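Local coordinates for protein tRNA endonuclease VMS1 (Saccharomyces cerevisiae, PDB 5WHG) that cleaves polypeptidyl-tRNAs downstream of ribosome-associated quality control, releasing incompletely synthesized polypeptides for degradation, at residues E239-T253 against T350-Y363. Numbering follows the deposited sequence.
Sequences ETLIEQAVNFLEHKT and TVLELKKAWCELSY
Phe248 lays the CE2 and CZ end of its ring against Leu354 and Lys355 of the helix 351-362. Its CE2 lies 3.5 Å from Lys355 CG, and its CZ lies 3.8 Å from Leu354 CB. Val351 O sits at the ring edge, near the ring plane. The aliphatic chain of Lys355 passes obliquely by the ring and runs on, extended, to Glu239. There NZ meets both carboxylate oxygens, Glu239 OE1 and OE2, at 3.3 Å each, in a salt bridge with weak hydrogen bonds. With an alanine at Lys355, the Glu239 carboxylate is likely to lose this counter-charge and the Phe248 ring its contact with the lysine methylenes. Both segments belong to the VLRF1 domain, the part of the protein that binds the 60S subunit. The helix packs along strand 247-255, an outermost strand of the mixed sheet, and along the short helix 241-244 that precedes it. Phe248 also touches Ala221 and Val223 of the neighbouring strand 217-224. Thr240 and Glu243 form a capping box at the start of the short helix: Glu243 N donates to Thr240 OG1, and Thr240 N donates back to Glu243 OE1 from above the carboxylate plane. With CG1 beside the backbone N (chi1 -71°), Ile242 turns CG2 toward Cys359 SG, 3.5 Å away. Its CD1 reaches Tyr363 OH at 3.4 Å. Val246 splits its methyls: CG1 lies 3.8 Å from Trp358 CD1, and CG2 packs on Cys359 SG. At the other end, Thr253 CG2 meets Val351 CG2 at 3.6 Å, beside the N-cap Thr350, whose OG1 accepts from Glu353 N.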
loop_
_atom_site.group_PDB
_atom_site.type_symbol
_atom_site.label_atom_id
_atom_site.label_comp_id
_atom_site.label_asym_id
_atom_site.label_seq_id
_atom_site.Cartn_x
_atom_site.Cartn_y
_atom_site.Cartn_z
ATOM N N GLU A 239 -4.942 10.318 -16.415
ATOM C CA GLU A 239 -4.916 9.226 -15.442
ATOM C C GLU A 239 -5.726 8.027 -15.943
ATOM O O GLU A 239 -6.929 8.139 -16.193
ATOM C CB GLU A 239 -5.456 9.704 -14.090
ATOM C CG GLU A 239 -4.667 9.217 -12.878
ATOM C CD GLU A 239 -4.980 10.018 -11.615
ATOM O OE1 GLU A 239 -6.144 9.996 -11.157
ATOM O OE2 GLU A 239 -4.064 10.689 -11.088
ATOM N N THR A 240 -5.066 6.878 -16.096
ATOM C CA THR A 240 -5.757 5.676 -16.532
ATOM C C THR A 240 -6.861 5.305 -15.533
ATOM O O THR A 240 -6.936 5.824 -14.411
ATOM C CB THR A 240 -4.767 4.516 -16.701
ATOM O OG1 THR A 240 -4.375 4.001 -15.416
ATOM C CG2 THR A 240 -3.533 4.986 -17.454
ATOM N N LEU A 241 -7.736 4.395 -15.964
ATOM C CA LEU A 241 -8.816 3.944 -15.091
ATOM C C LEU A 241 -8.274 3.175 -13.888
ATOM O O LEU A 241 -8.817 3.279 -12.781
ATOM C CB LEU A 241 -9.810 3.089 -15.878
ATOM C CG LEU A 241 -10.581 3.780 -17.010
ATOM C CD1 LEU A 241 -11.140 5.129 -16.552
ATOM C CD2 LEU A 241 -9.732 3.933 -18.272
ATOM N N ILE A 242 -7.200 2.407 -14.081
ATOM C CA ILE A 242 -6.596 1.681 -12.969
ATOM C C ILE A 242 -5.992 2.656 -11.955
ATOM O O ILE A 242 -6.165 2.500 -10.736
ATOM C CB ILE A 242 -5.571 0.670 -13.524
ATOM C CG1 ILE A 242 -6.313 -0.464 -14.229
ATOM C CG2 ILE A 242 -4.694 0.071 -12.445
ATOM C CD1 ILE A 242 -7.190 -1.290 -13.299
ATOM N N GLU A 243 -5.306 3.696 -12.437
ATOM C CA GLU A 243 -4.779 4.713 -11.532
ATOM C C GLU A 243 -5.893 5.562 -10.935
ATOM O O GLU A 243 -5.799 5.993 -9.776
ATOM C CB GLU A 243 -3.775 5.603 -12.269
ATOM C CG GLU A 243 -2.441 4.940 -12.557
ATOM C CD GLU A 243 -1.873 5.355 -13.904
ATOM O OE1 GLU A 243 -2.452 6.264 -14.539
ATOM O OE2 GLU A 243 -0.851 4.771 -14.331
ATOM N N GLN A 244 -6.955 5.812 -11.698
ATOM C CA GLN A 244 -8.013 6.668 -11.192
ATOM C C GLN A 244 -8.769 6.054 -10.017
ATOM O O GLN A 244 -9.529 6.765 -9.353
ATOM C CB GLN A 244 -8.975 7.005 -12.319
ATOM C CG GLN A 244 -9.597 8.363 -12.167
ATOM C CD GLN A 244 -10.499 8.693 -13.319
ATOM O OE1 GLN A 244 -10.546 7.961 -14.310
ATOM N NE2 GLN A 244 -11.228 9.797 -13.200
ATOM N N ALA A 245 -8.573 4.769 -9.737
ATOM C CA ALA A 245 -9.285 4.094 -8.666
ATOM C C ALA A 245 -8.471 4.010 -7.382
ATOM O O ALA A 245 -8.990 3.528 -6.365
ATOM C CB ALA A 245 -9.709 2.686 -9.117
ATOM N N VAL A 246 -7.212 4.456 -7.403
ATOM C CA VAL A 246 -6.395 4.492 -6.194
ATOM C C VAL A 246 -6.939 5.568 -5.265
ATOM O O VAL A 246 -7.074 6.735 -5.656
ATOM C CB VAL A 246 -4.922 4.759 -6.538
ATOM C CG1 VAL A 246 -4.080 4.777 -5.273
ATOM C CG2 VAL A 246 -4.382 3.729 -7.509
ATOM N N ASN A 247 -7.244 5.193 -4.028
ATOM C CA ASN A 247 -7.795 6.133 -3.057
ATOM C C ASN A 247 -6.710 6.536 -2.057
ATOM O O ASN A 247 -6.377 5.768 -1.146
ATOM C CB ASN A 247 -8.992 5.515 -2.354
ATOM C CG ASN A 247 -9.661 6.474 -1.422
ATOM O OD1 ASN A 247 -9.357 7.669 -1.413
ATOM N ND2 ASN A 247 -10.598 5.964 -0.640
ATOM N N PHE A 248 -6.164 7.748 -2.225
ATOM C CA PHE A 248 -5.169 8.290 -1.302
ATOM C C PHE A 248 -5.907 9.090 -0.238
ATOM O O PHE A 248 -6.412 10.175 -0.514
ATOM C CB PHE A 248 -4.134 9.164 -2.016
ATOM C CG PHE A 248 -3.009 8.397 -2.687
ATOM C CD1 PHE A 248 -2.837 7.032 -2.482
ATOM C CD2 PHE A 248 -2.124 9.057 -3.543
ATOM C CE1 PHE A 248 -1.807 6.331 -3.118
ATOM C CE2 PHE A 248 -1.089 8.373 -4.183
ATOM C CZ PHE A 248 -0.929 7.006 -3.971
ATOM N N LEU A 249 -5.967 8.552 0.982
ATOM C CA LEU A 249 -6.630 9.250 2.071
ATOM C C LEU A 249 -5.890 10.532 2.413
ATOM O O LEU A 249 -6.518 11.555 2.701
ATOM C CB LEU A 249 -6.743 8.331 3.292
ATOM C CG LEU A 249 -7.499 7.010 3.072
ATOM C CD1 LEU A 249 -7.739 6.279 4.368
ATOM C CD2 LEU A 249 -8.817 7.273 2.386
ATOM N N GLU A 250 -4.560 10.495 2.394
ATOM C CA GLU A 250 -3.744 11.699 2.460
ATOM C C GLU A 250 -2.623 11.584 1.434
ATOM O O GLU A 250 -2.254 10.487 1.006
ATOM C CB GLU A 250 -3.155 11.921 3.855
ATOM C CG GLU A 250 -4.099 11.673 5.028
ATOM C CD GLU A 250 -5.101 12.794 5.291
ATOM O OE1 GLU A 250 -5.093 13.800 4.553
ATOM O OE2 GLU A 250 -5.902 12.660 6.247
ATOM N N HIS A 251 -2.082 12.730 1.032
ATOM C CA HIS A 251 -0.937 12.723 0.128
ATOM C C HIS A 251 -0.262 14.077 0.209
ATOM O O HIS A 251 -0.937 15.101 0.316
ATOM C CB HIS A 251 -1.346 12.435 -1.320
ATOM C CG HIS A 251 -2.119 13.547 -1.939
ATOM N ND1 HIS A 251 -1.526 14.530 -2.703
ATOM C CD2 HIS A 251 -3.430 13.868 -1.857
ATOM C CE1 HIS A 251 -2.444 15.401 -3.074
ATOM N NE2 HIS A 251 -3.607 15.021 -2.578
ATOM N N LYS A 252 1.068 14.073 0.160
ATOM C CA LYS A 252 1.856 15.295 0.204
ATOM C C LYS A 252 3.042 15.142 -0.735
ATOM O O LYS A 252 3.565 14.035 -0.892
ATOM C CB LYS A 252 2.339 15.597 1.633
ATOM C CG LYS A 252 2.274 17.074 2.030
ATOM C CD LYS A 252 0.917 17.407 2.659
ATOM C CE LYS A 252 0.724 18.916 2.842
ATOM N NZ LYS A 252 -0.598 19.264 3.456
ATOM N N THR A 253 3.432 16.239 -1.396
ATOM C CA THR A 253 4.697 16.315 -2.131
ATOM C C THR A 253 5.268 17.715 -1.987
ATOM O O THR A 253 4.566 18.697 -2.245
ATOM C CB THR A 253 4.556 15.999 -3.633
ATOM O OG1 THR A 253 3.782 17.015 -4.267
ATOM C CG2 THR A 253 3.858 14.698 -3.860
ATOM N N THR A 350 6.762 11.715 -7.109
ATOM C CA THR A 350 5.563 12.503 -7.350
ATOM C C THR A 350 4.366 11.674 -6.917
ATOM O O THR A 350 4.467 10.458 -6.729
ATOM C CB THR A 350 5.385 12.893 -8.826
ATOM O OG1 THR A 350 4.695 11.836 -9.504
ATOM C CG2 THR A 350 6.716 13.110 -9.494
ATOM N N VAL A 351 3.219 12.341 -6.764
ATOM C CA VAL A 351 2.009 11.612 -6.402
ATOM C C VAL A 351 1.681 10.568 -7.461
ATOM O O VAL A 351 1.376 9.410 -7.146
ATOM C CB VAL A 351 0.839 12.582 -6.161
ATOM C CG1 VAL A 351 -0.456 11.888 -6.413
ATOM C CG2 VAL A 351 0.832 13.000 -4.718
ATOM N N LEU A 352 1.762 10.940 -8.730
ATOM C CA LEU A 352 1.410 9.971 -9.755
ATOM C C LEU A 352 2.333 8.759 -9.677
ATOM O O LEU A 352 1.887 7.619 -9.846
ATOM C CB LEU A 352 1.439 10.625 -11.138
ATOM C CG LEU A 352 1.050 9.652 -12.254
ATOM C CD1 LEU A 352 -0.469 9.611 -12.536
ATOM C CD2 LEU A 352 1.845 9.944 -13.499
ATOM N N GLU A 353 3.609 8.980 -9.347
ATOM C CA GLU A 353 4.538 7.860 -9.198
ATOM C C GLU A 353 4.184 6.977 -7.998
ATOM O O GLU A 353 4.380 5.761 -8.050
ATOM C CB GLU A 353 5.973 8.385 -9.083
ATOM C CG GLU A 353 7.024 7.309 -8.833
ATOM C CD GLU A 353 7.059 6.211 -9.906
ATOM O OE1 GLU A 353 7.252 6.531 -11.106
ATOM O OE2 GLU A 353 6.899 5.020 -9.532
ATOM N N LEU A 354 3.675 7.568 -6.914
ATOM C CA LEU A 354 3.156 6.773 -5.805
ATOM C C LEU A 354 1.997 5.880 -6.257
ATOM O O LEU A 354 1.875 4.727 -5.811
ATOM C CB LEU A 354 2.726 7.709 -4.668
ATOM C CG LEU A 354 3.856 8.468 -3.945
ATOM C CD1 LEU A 354 3.344 9.277 -2.778
ATOM C CD2 LEU A 354 4.969 7.530 -3.466
ATOM N N LYS A 355 1.140 6.388 -7.157
ATOM C CA LYS A 355 0.034 5.583 -7.669
ATOM C C LYS A 355 0.531 4.489 -8.613
ATOM O O LYS A 355 -0.009 3.374 -8.624
ATOM C CB LYS A 355 -0.982 6.468 -8.393
ATOM C CG LYS A 355 -1.599 7.592 -7.586
ATOM C CD LYS A 355 -2.809 8.158 -8.335
ATOM C CE LYS A 355 -3.609 9.131 -7.470
ATOM N NZ LYS A 355 -4.920 9.457 -8.100
ATOM N N LYS A 356 1.531 4.804 -9.446
ATOM C CA LYS A 356 2.152 3.779 -10.281
ATOM C C LYS A 356 2.662 2.644 -9.411
ATOM O O LYS A 356 2.352 1.470 -9.646
ATOM C CB LYS A 356 3.291 4.392 -11.119
ATOM C CG LYS A 356 4.069 3.420 -12.068
ATOM C CD LYS A 356 5.305 2.739 -11.403
ATOM C CE LYS A 356 5.704 1.423 -12.100
ATOM N NZ LYS A 356 6.816 0.690 -11.421
ATOM N N ALA A 357 3.434 2.989 -8.381
ATOM C CA ALA A 357 3.961 1.988 -7.465
ATOM C C ALA A 357 2.840 1.170 -6.843
ATOM O O ALA A 357 2.928 -0.059 -6.773
ATOM C CB ALA A 357 4.796 2.671 -6.388
ATOM N N TRP A 358 1.773 1.835 -6.386
ATOM C CA TRP A 358 0.686 1.103 -5.740
ATOM C C TRP A 358 0.021 0.130 -6.707
ATOM O O TRP A 358 -0.209 -1.034 -6.367
ATOM C CB TRP A 358 -0.358 2.054 -5.151
ATOM C CG TRP A 358 -1.425 1.292 -4.405
ATOM C CD1 TRP A 358 -2.757 1.225 -4.707
ATOM C CD2 TRP A 358 -1.231 0.454 -3.254
ATOM N NE1 TRP A 358 -3.412 0.411 -3.804
ATOM C CE2 TRP A 358 -2.499 -0.081 -2.907
ATOM C CE3 TRP A 358 -0.113 0.105 -2.484
ATOM C CZ2 TRP A 358 -2.681 -0.946 -1.811
ATOM C CZ3 TRP A 358 -0.291 -0.761 -1.400
ATOM C CH2 TRP A 358 -1.576 -1.273 -1.072
ATOM N N CYS A 359 -0.303 0.588 -7.918
ATOM C CA CYS A 359 -0.928 -0.321 -8.879
ATOM C C CYS A 359 -0.009 -1.487 -9.197
ATOM O O CYS A 359 -0.473 -2.616 -9.384
ATOM C CB CYS A 359 -1.313 0.413 -10.159
ATOM S SG CYS A 359 -2.697 1.554 -9.982
ATOM N N GLU A 360 1.303 -1.234 -9.235
ATOM C CA GLU A 360 2.296 -2.287 -9.437
ATOM C C GLU A 360 2.348 -3.290 -8.277
ATOM O O GLU A 360 2.721 -4.447 -8.490
ATOM C CB GLU A 360 3.669 -1.653 -9.649
ATOM C CG GLU A 360 4.796 -2.633 -9.818
ATOM C CD GLU A 360 4.529 -3.603 -10.939
ATOM O OE1 GLU A 360 4.774 -4.811 -10.736
ATOM O OE2 GLU A 360 4.060 -3.160 -12.015
ATOM N N LEU A 361 2.010 -2.882 -7.047
ATOM C CA LEU A 361 2.009 -3.832 -5.934
ATOM C C LEU A 361 0.670 -4.542 -5.737
ATOM O O LEU A 361 0.638 -5.652 -5.185
ATOM C CB LEU A 361 2.363 -3.131 -4.618
ATOM C CG LEU A 361 3.772 -2.624 -4.304
ATOM C CD1 LEU A 361 3.692 -1.485 -3.288
ATOM C CD2 LEU A 361 4.638 -3.747 -3.761
ATOM N N SER A 362 -0.428 -3.942 -6.176
ATOM C CA SER A 362 -1.740 -4.352 -5.720
ATOM C C SER A 362 -2.529 -5.154 -6.750
ATOM O O SER A 362 -3.669 -5.543 -6.466
ATOM C CB SER A 362 -2.530 -3.110 -5.281
ATOM O OG SER A 362 -2.665 -2.186 -6.349
ATOM N N TYR A 363 -1.961 -5.435 -7.922
ATOM C CA TYR A 363 -2.619 -6.253 -8.939
ATOM C C TYR A 363 -1.785 -7.496 -9.211
ATOM O O TYR A 363 -0.555 -7.419 -9.319
ATOM C CB TYR A 363 -2.830 -5.487 -10.252
ATOM C CG TYR A 363 -3.911 -4.440 -10.173
ATOM C CD1 TYR A 363 -3.633 -3.162 -9.684
ATOM C CD2 TYR A 363 -5.213 -4.718 -10.598
ATOM C CE1 TYR A 363 -4.617 -2.198 -9.604
ATOM C CE2 TYR A 363 -6.209 -3.753 -10.531
ATOM C CZ TYR A 363 -5.903 -2.498 -10.026
ATOM O OH TYR A 363 -6.875 -1.531 -9.944
#